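Local coordinates for protein putative PLP-dependent aminotransferase (Bacillus cereus ATCC 10987, PDB 3JU7) that probably works as a pyridoxal phosphate-dependent aminotransferase of the DegT/DnrJ/EryC1/StrS family, and also binds calcium ions, at residues S180-Y185 with G199-K204; G140-L145 with M173-D178. One frame throughout, in Å; residues are numbered along the deposited sequence.

Interaction 1 (S180-Y185 with G199-K204)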
ATOM      1  N   SER A 180     -24.744   3.863   2.773  1.00 21.41           N
ATOM      2  CA  SER A 180     -24.666   2.487   3.238  1.00 24.14           C
ATOM      3  C   SER A 180     -23.481   1.726   2.703  1.00 24.68           C
ATOM      4  O   SER A 180     -22.994   0.832   3.370  1.00 24.92           O
ATOM      5  CB  SER A 180     -25.908   1.734   2.818  1.00 24.51           C
ATOM      6  OG  SER A 180     -26.998   2.296   3.480  1.00 33.82           O
ATOM      7  N   GLY A 181     -23.070   2.029   1.474  1.00 21.86           N
ATOM      8  CA  GLY A 181     -21.911   1.381   0.885  1.00 22.31           C
ATOM      9  C   GLY A 181     -20.630   1.961   1.444  1.00 23.02           C
ATOM     10  O   GLY A 181     -20.582   2.433   2.589  1.00 19.25           O
HETATM   11  N   MSE A 182     -19.586   1.928   0.629  1.00 22.51           N
HETATM   12  CA  MSE A 182     -18.306   2.495   1.024  1.00 23.77           C
HETATM   13  C   MSE A 182     -17.908   3.596   0.063  1.00 23.88           C
HETATM   14  O   MSE A 182     -18.254   3.538  -1.117  1.00 24.38           O
HETATM   15  CB  MSE A 182     -17.242   1.410   1.072  1.00 24.72           C
HETATM   16  CG  MSE A 182     -17.315   0.700   2.375  1.00 25.79           C
HETATM   17 SE   MSE A 182     -16.220  -0.828   2.674  0.75 17.50          SE
HETATM   18  CE  MSE A 182     -16.307  -0.582   4.597  1.00 28.34           C
ATOM     19  N   ILE A 183     -17.240   4.610   0.611  1.00 20.86           N
ATOM     20  CA  ILE A 183     -16.667   5.707  -0.167  1.00 22.85           C
ATOM     21  C   ILE A 183     -15.152   5.728   0.060  1.00 23.11           C
ATOM     22  O   ILE A 183     -14.680   5.702   1.198  1.00 23.89           O
ATOM     23  CB  ILE A 183     -17.321   7.060   0.203  1.00 21.72           C
ATOM     24  CG1 ILE A 183     -18.859   6.856   0.245  1.00 30.13           C
ATOM     25  CG2 ILE A 183     -16.869   8.115  -0.743  1.00 18.75           C
ATOM     26  CD1 ILE A 183     -19.722   7.920  -0.255  1.00 30.16           C
ATOM     27  N   ILE A 184     -14.409   5.736  -1.038  1.00 22.85           N
ATOM     28  CA  ILE A 184     -12.963   5.829  -1.028  1.00 23.28           C
ATOM     29  C   ILE A 184     -12.508   7.240  -1.441  1.00 25.21           C
ATOM     30  O   ILE A 184     -12.982   7.807  -2.403  1.00 23.92           O
ATOM     31  CB  ILE A 184     -12.315   4.820  -2.006  1.00 23.60           C
ATOM     32  CG1 ILE A 184     -12.898   3.385  -1.844  1.00 27.77           C
ATOM     33  CG2 ILE A 184     -10.821   4.844  -1.831  1.00 22.06           C
ATOM     34  CD1 ILE A 184     -13.264   2.964  -0.393  1.00 29.00           C
ATOM     35  N   TYR A 185     -11.601   7.808  -0.658  1.00 26.15           N
ATOM     36  CA  TYR A 185     -11.040   9.093  -0.923  1.00 24.55           C
ATOM     37  C   TYR A 185      -9.534   8.960  -0.858  1.00 23.81           C
ATOM     38  O   TYR A 185      -8.986   8.114  -0.113  1.00 24.13           O
ATOM     39  CB  TYR A 185     -11.429  10.135   0.146  1.00 22.34           C
ATOM     40  CG  TYR A 185     -12.874  10.307   0.479  1.00 22.56           C
ATOM     41  CD1 TYR A 185     -13.672  11.253  -0.166  1.00 26.45           C
ATOM     42  CD2 TYR A 185     -13.434   9.613   1.559  1.00 25.99           C
ATOM     43  CE1 TYR A 185     -15.068  11.431   0.199  1.00 23.61           C
ATOM     44  CE2 TYR A 185     -14.772   9.776   1.923  1.00 25.77           C
ATOM     45  CZ  TYR A 185     -15.605  10.676   1.249  1.00 31.44           C
ATOM     46  OH  TYR A 185     -16.944  10.817   1.693  1.00 31.49           O
ATOM     47  N   GLY A 199      -5.073   7.725   2.100  1.00 21.62           N
ATOM     48  CA  GLY A 199      -6.451   7.646   1.690  1.00 22.71           C
ATOM     49  C   GLY A 199      -7.328   7.360   2.889  1.00 23.97           C
ATOM     50  O   GLY A 199      -6.824   7.213   4.009  1.00 22.16           O
ATOM     51  N   LEU A 200      -8.642   7.293   2.628  1.00 24.35           N
ATOM     52  CA  LEU A 200      -9.662   7.097   3.645  1.00 20.86           C
ATOM     53  C   LEU A 200     -10.857   6.335   3.066  1.00 22.23           C
ATOM     54  O   LEU A 200     -11.195   6.464   1.860  1.00 19.08           O
ATOM     55  CB  LEU A 200     -10.138   8.431   4.158  1.00 21.50           C
ATOM     56  CG  LEU A 200     -10.990   8.462   5.457  1.00 27.07           C
ATOM     57  CD1 LEU A 200     -10.134   8.418   6.704  1.00 15.21           C
ATOM     58  CD2 LEU A 200     -11.900   9.646   5.505  1.00 17.91           C
ATOM     59  N   ILE A 201     -11.494   5.535   3.923  1.00 22.22           N
ATOM     60  CA  ILE A 201     -12.758   4.886   3.588  1.00 21.76           C
ATOM     61  C   ILE A 201     -13.800   5.303   4.591  1.00 21.71           C
ATOM     62  O   ILE A 201     -13.547   5.275   5.771  1.00 21.23           O
ATOM     63  CB  ILE A 201     -12.688   3.330   3.546  1.00 21.67           C
ATOM     64  CG1 ILE A 201     -11.487   2.882   2.709  1.00 22.26           C
ATOM     65  CG2 ILE A 201     -13.999   2.784   2.977  1.00 18.41           C
ATOM     66  CD1 ILE A 201     -11.372   1.359   2.508  1.00 26.20           C
ATOM     67  N   TYR A 202     -14.965   5.715   4.103  1.00 21.38           N
ATOM     68  CA  TYR A 202     -16.096   6.060   4.969  1.00 23.03           C
ATOM     69  C   TYR A 202     -17.241   5.096   4.681  1.00 22.78           C
ATOM     70  O   TYR A 202     -17.446   4.709   3.535  1.00 21.52           O
ATOM     71  CB  TYR A 202     -16.617   7.475   4.677  1.00 21.30           C
ATOM     72  CG  TYR A 202     -17.918   7.744   5.377  1.00 20.07           C
ATOM     73  CD1 TYR A 202     -17.944   8.144   6.715  1.00 23.24           C
ATOM     74  CD2 TYR A 202     -19.142   7.537   4.734  1.00 19.18           C
ATOM     75  CE1 TYR A 202     -19.146   8.365   7.378  1.00 19.69           C
ATOM     76  CE2 TYR A 202     -20.351   7.758   5.403  1.00 19.58           C
ATOM     77  CZ  TYR A 202     -20.344   8.191   6.713  1.00 20.32           C
ATOM     78  OH  TYR A 202     -21.546   8.405   7.368  1.00 17.81           O
ATOM     79  N   SER A 203     -17.966   4.708   5.720  1.00 21.86           N
ATOM     80  CA  SER A 203     -19.262   4.039   5.543  1.00 22.94           C
ATOM     81  C   SER A 203     -20.133   4.386   6.722  1.00 23.63           C
ATOM     82  O   SER A 203     -19.665   4.657   7.843  1.00 23.52           O
ATOM     83  CB  SER A 203     -19.152   2.519   5.357  1.00 23.07           C
ATOM     84  OG  SER A 203     -20.414   1.910   5.130  1.00 21.14           O
ATOM     85  N   LYS A 204     -21.422   4.431   6.457  1.00 25.01           N
ATOM     86  CA  LYS A 204     -22.363   4.499   7.547  1.00 25.69           C
ATOM     87  C   LYS A 204     -22.285   3.172   8.323  1.00 25.02           C
ATOM     88  O   LYS A 204     -22.590   3.132   9.521  1.00 23.98           O
ATOM     89  CB  LYS A 204     -23.744   4.760   6.996  1.00 28.40           C
ATOM     90  CG  LYS A 204     -24.849   4.791   8.032  1.00 28.59           C
ATOM     91  CD  LYS A 204     -24.718   5.944   8.976  1.00 36.66           C
ATOM     92  CE  LYS A 204     -26.019   6.117   9.776  1.00 39.25           C
ATOM     93  NZ  LYS A 204     -26.199   7.512  10.195  1.00 45.76           N
TER
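Leu200 and Tyr185 face each other as an antiparallel hydrogen-bonded pair, CA atoms 5.2 Å apart. Leu200 N donates a hydrogen bond to Tyr185 O at 2.9 Å, and Leu200 O accepts from Tyr185 N. Their side chains lie on one face of the sheet, where Leu200 CD2 approaches Tyr185 CD2 at 4.2 Å.

Ile201 pairs with Ile184 without hydrogen bonds and projects to the other face. The two side chains run side by side in the same direction, and Ile184 CD1 is pressed against Ile201 CG2 at 3.5 Å, tighter than usual van der Waals contact. Ile201 CG2 also meets Met182 CG, and helix 206-215 packs on both Met182 and Ile201.

The axes of strands 182-185 and 199-203 make 160° between their N-to-C directions, nearly antiparallel. They are neighbours in the mixed central sheet, 199-203 flanked by 55-59 and 182-186 by 159-161, as expected for the PLP-dependent aminotransferase fold.

Tyr202 and Ile183 form the next hydrogen-bonded pair, through reciprocal N-H to O bonds. Tyr202 CB sits at the ring edge of Tyr185, 4.0 Å from CE2, while its hydroxyl bonds to Arg53 O and Asp178 N.

At Ser203 the pairing passes to a side chain: with OG anti to the backbone N (chi1 -177°), the hydroxyl donates to Gly181 O at 2.6 Å, tilted 33° from the carbonyl plane.

Interaction 2 (G140-L145 with M173-D178); sequences GSWMNL and MHYGQD
An edge-to-face aromatic pair, Trp142 with Tyr175, lies at the centre of this buried contact between the loop leading to helix 146-153 and the type II beta turn His174 to Gln177. Trp142 is itself the centre of an inverse gamma turn. Gly176, third residue of the beta turn, has the positive phi (100°) that the type II turn needs at that position.

The T-shaped geometry is clear from the ring planes, which stand at 79° with the six-membered ring of Trp142 and the Tyr175 ring 5.3 Å apart between centroids. Tyr175 supplies the edge: its CD1 lies over one indole face, offset toward the rim and 3.7 Å from Trp142 CE3. Both side chains have CG anti to the backbone N, and they slide past each other in opposite directions, which carries the phenol across to the backbone of Met143 and the indole back to the residue just before the turn, where Trp142 CH2 comes within 3.2 Å of Met173 O, near the ring plane. Met173 crosses the indole at about a right angle and brings its CE to 3.8 Å from Trp142 CZ2.

Leu145 closes on the far end of the phenol, also at about a right angle, with CD2 3.4 Å from Tyr175 OH and CD1 reaching Gly176 CA. Met143 and Leu145 in turn rest on Val160 of strand 159-161. Trp142 across one ring edge limits the phenol's rotation, and its tip is held by a bond: Tyr175 OH donates to Met143 O at 2.6 Å, in the carbonyl plane and on a lone pair, with a C=O...O angle of 136°.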
ATOM      1  N   GLY A 140     -14.227  15.215  -8.452  1.00 21.70           N
ATOM      2  CA  GLY A 140     -14.436  15.718  -7.075  1.00 21.53           C
ATOM      3  C   GLY A 140     -15.765  16.433  -6.943  1.00 22.25           C
ATOM      4  O   GLY A 140     -15.893  17.426  -6.268  1.00 26.41           O
ATOM      5  N   SER A 141     -16.787  15.902  -7.583  1.00 24.43           N
ATOM      6  CA  SER A 141     -18.039  16.608  -7.695  1.00 24.50           C
ATOM      7  C   SER A 141     -19.113  15.889  -6.926  1.00 23.99           C
ATOM      8  O   SER A 141     -18.909  14.780  -6.393  1.00 23.78           O
ATOM      9  CB  SER A 141     -18.422  16.731  -9.175  1.00 25.31           C
ATOM     10  OG  SER A 141     -18.671  15.463  -9.724  1.00 27.56           O
ATOM     11  N   TRP A 142     -20.272  16.521  -6.889  1.00 23.50           N
ATOM     12  CA  TRP A 142     -21.362  16.026  -6.103  1.00 23.97           C
ATOM     13  C   TRP A 142     -22.257  15.109  -6.911  1.00 22.65           C
ATOM     14  O   TRP A 142     -23.299  15.518  -7.405  1.00 22.96           O
ATOM     15  CB  TRP A 142     -22.136  17.202  -5.566  1.00 24.07           C
ATOM     16  CG  TRP A 142     -23.020  16.884  -4.468  1.00 26.99           C
ATOM     17  CD1 TRP A 142     -24.344  16.574  -4.545  1.00 24.62           C
ATOM     18  CD2 TRP A 142     -22.681  16.913  -3.081  1.00 28.45           C
ATOM     19  NE1 TRP A 142     -24.846  16.401  -3.288  1.00 26.20           N
ATOM     20  CE2 TRP A 142     -23.852  16.593  -2.366  1.00 25.30           C
ATOM     21  CE3 TRP A 142     -21.500  17.187  -2.373  1.00 21.91           C
ATOM     22  CZ2 TRP A 142     -23.880  16.503  -0.975  1.00 24.27           C
ATOM     23  CZ3 TRP A 142     -21.516  17.099  -0.996  1.00 23.61           C
ATOM     24  CH2 TRP A 142     -22.706  16.753  -0.299  1.00 20.89           C
HETATM   25  N   MSE A 143     -21.814  13.866  -7.054  1.00 24.53           N
HETATM   26  CA  MSE A 143     -22.609  12.804  -7.683  1.00 23.20           C
HETATM   27  C   MSE A 143     -23.558  12.281  -6.638  1.00 24.58           C
HETATM   28  O   MSE A 143     -23.145  11.654  -5.657  1.00 24.92           O
HETATM   29  CB  MSE A 143     -21.722  11.683  -8.167  1.00 23.27           C
HETATM   30  CG  MSE A 143     -22.477  10.538  -8.808  1.00 22.56           C
HETATM   31 SE   MSE A 143     -21.248   9.152  -9.316  0.75 18.93          SE
HETATM   32  CE  MSE A 143     -20.791   8.424  -7.553  1.00 21.71           C
ATOM     33  N   ASN A 144     -24.840  12.553  -6.833  1.00 26.23           N
ATOM     34  CA  ASN A 144     -25.841  12.209  -5.859  1.00 26.56           C
ATOM     35  C   ASN A 144     -25.896  10.702  -5.674  1.00 26.14           C
ATOM     36  O   ASN A 144     -25.809   9.973  -6.651  1.00 26.83           O
ATOM     37  CB  ASN A 144     -27.207  12.719  -6.298  1.00 29.05           C
ATOM     38  CG  ASN A 144     -28.171  12.809  -5.143  1.00 39.20           C
ATOM     39  OD1 ASN A 144     -28.754  11.792  -4.701  1.00 40.95           O
ATOM     40  ND2 ASN A 144     -28.339  14.038  -4.619  1.00 47.63           N
ATOM     41  N   LEU A 145     -26.073  10.244  -4.429  1.00 26.77           N
ATOM     42  CA  LEU A 145     -25.975   8.814  -4.100  1.00 27.70           C
ATOM     43  C   LEU A 145     -27.302   8.123  -3.768  1.00 27.09           C
ATOM     44  O   LEU A 145     -27.284   6.949  -3.387  1.00 26.35           O
ATOM     45  CB  LEU A 145     -24.979   8.604  -2.941  1.00 26.98           C
ATOM     46  CG  LEU A 145     -23.542   9.005  -3.259  1.00 28.65           C
ATOM     47  CD1 LEU A 145     -22.669   8.864  -2.035  1.00 14.92           C
ATOM     48  CD2 LEU A 145     -23.019   8.149  -4.410  1.00 21.95           C
HETATM   49  N   MSE A 173     -23.222  19.585   4.106  1.00 30.42           N
HETATM   50  CA  MSE A 173     -23.056  18.163   4.303  1.00 28.85           C
HETATM   51  C   MSE A 173     -21.840  17.717   3.524  1.00 27.33           C
HETATM   52  O   MSE A 173     -21.629  18.169   2.392  1.00 25.74           O
HETATM   53  CB  MSE A 173     -24.311  17.423   3.853  1.00 31.03           C
HETATM   54  CG  MSE A 173     -24.083  16.021   3.316  1.00 33.13           C
HETATM   55 SE   MSE A 173     -25.767  15.132   3.066  0.75 30.54          SE
HETATM   56  CE  MSE A 173     -25.341  14.101   1.512  1.00 28.95           C
ATOM     57  N   HIS A 174     -21.046  16.827   4.131  1.00 26.04           N
ATOM     58  CA  HIS A 174     -19.880  16.292   3.464  1.00 24.09           C
ATOM     59  C   HIS A 174     -20.313  15.214   2.467  1.00 23.97           C
ATOM     60  O   HIS A 174     -21.212  14.427   2.740  1.00 24.76           O
ATOM     61  CB  HIS A 174     -18.870  15.736   4.457  1.00 23.74           C
ATOM     62  CG  HIS A 174     -17.580  15.320   3.820  1.00 27.82           C
ATOM     63  ND1 HIS A 174     -17.326  14.025   3.440  1.00 36.45           N
ATOM     64  CD2 HIS A 174     -16.486  16.034   3.471  1.00 28.41           C
ATOM     65  CE1 HIS A 174     -16.129  13.957   2.890  1.00 39.19           C
ATOM     66  NE2 HIS A 174     -15.599  15.165   2.898  1.00 26.56           N
ATOM     67  N   TYR A 175     -19.654  15.185   1.319  1.00 22.87           N
ATOM     68  CA  TYR A 175     -19.951  14.198   0.309  1.00 24.07           C
ATOM     69  C   TYR A 175     -19.830  12.787   0.864  1.00 26.03           C
ATOM     70  O   TYR A 175     -18.779  12.449   1.411  1.00 27.43           O
ATOM     71  CB  TYR A 175     -18.993  14.321  -0.872  1.00 24.26           C
ATOM     72  CG  TYR A 175     -19.407  13.363  -1.939  1.00 26.45           C
ATOM     73  CD1 TYR A 175     -20.469  13.671  -2.766  1.00 22.46           C
ATOM     74  CD2 TYR A 175     -18.813  12.121  -2.069  1.00 27.33           C
ATOM     75  CE1 TYR A 175     -20.907  12.810  -3.715  1.00 23.53           C
ATOM     76  CE2 TYR A 175     -19.257  11.222  -3.048  1.00 28.63           C
ATOM     77  CZ  TYR A 175     -20.316  11.587  -3.860  1.00 23.15           C
ATOM     78  OH  TYR A 175     -20.812  10.756  -4.841  1.00 19.12           O
ATOM     79  N   GLY A 176     -20.903  12.003   0.696  1.00 24.75           N
ATOM     80  CA  GLY A 176     -20.977  10.595   1.086  1.00 25.64           C
ATOM     81  C   GLY A 176     -21.689  10.296   2.406  1.00 25.00           C
ATOM     82  O   GLY A 176     -21.868   9.128   2.782  1.00 26.58           O
ATOM     83  N   GLN A 177     -22.091  11.352   3.102  1.00 24.62           N
ATOM     84  CA  GLN A 177     -22.657  11.241   4.455  1.00 22.65           C
ATOM     85  C   GLN A 177     -23.757  10.189   4.488  1.00 23.47           C
ATOM     86  O   GLN A 177     -24.634  10.183   3.608  1.00 25.28           O
ATOM     87  CB  GLN A 177     -23.194  12.602   4.899  1.00 21.28           C
ATOM     88  CG  GLN A 177     -23.849  12.644   6.319  1.00 20.55           C
ATOM     89  CD  GLN A 177     -22.819  12.471   7.420  1.00 24.74           C
ATOM     90  OE1 GLN A 177     -21.882  13.273   7.524  1.00 23.35           O
ATOM     91  NE2 GLN A 177     -22.946  11.395   8.215  1.00 18.30           N
ATOM     92  N   ASP A 178     -23.684   9.292   5.473  1.00 20.89           N
ATOM     93  CA  ASP A 178     -24.710   8.294   5.728  1.00 20.58           C
ATOM     94  C   ASP A 178     -24.861   7.248   4.624  1.00 21.41           C
ATOM     95  O   ASP A 178     -25.788   6.472   4.658  1.00 23.03           O
ATOM     96  CB  ASP A 178     -26.088   8.946   6.015  1.00 19.66           C
ATOM     97  CG  ASP A 178     -26.089   9.803   7.291  1.00 27.93           C
ATOM     98  OD1 ASP A 178     -25.140   9.698   8.081  1.00 25.13           O
ATOM     99  OD2 ASP A 178     -27.031  10.607   7.500  1.00 24.57           O
TER

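Following the chain from the N terminus, interaction 2 comes first: residues 140-145 meet 173-178 and close a loop containing helix 146-153 and strands 159-161 and 169-170. Interaction 1 then pairs 180-185 with 199-204, closing a loop of 13 intervening residues. The two loops are in series, neither nested nor crossed, with centres about 11 Å apart. They nevertheless touch: Tyr185 OH lies 2.5 Å from Tyr175 O, a probable hydrogen bond, and Ile183 CD1 packs on Gly176 CA. The beta turn of interaction 2 is thereby joined to the sheet face carrying Ile183, Tyr185 and Tyr202.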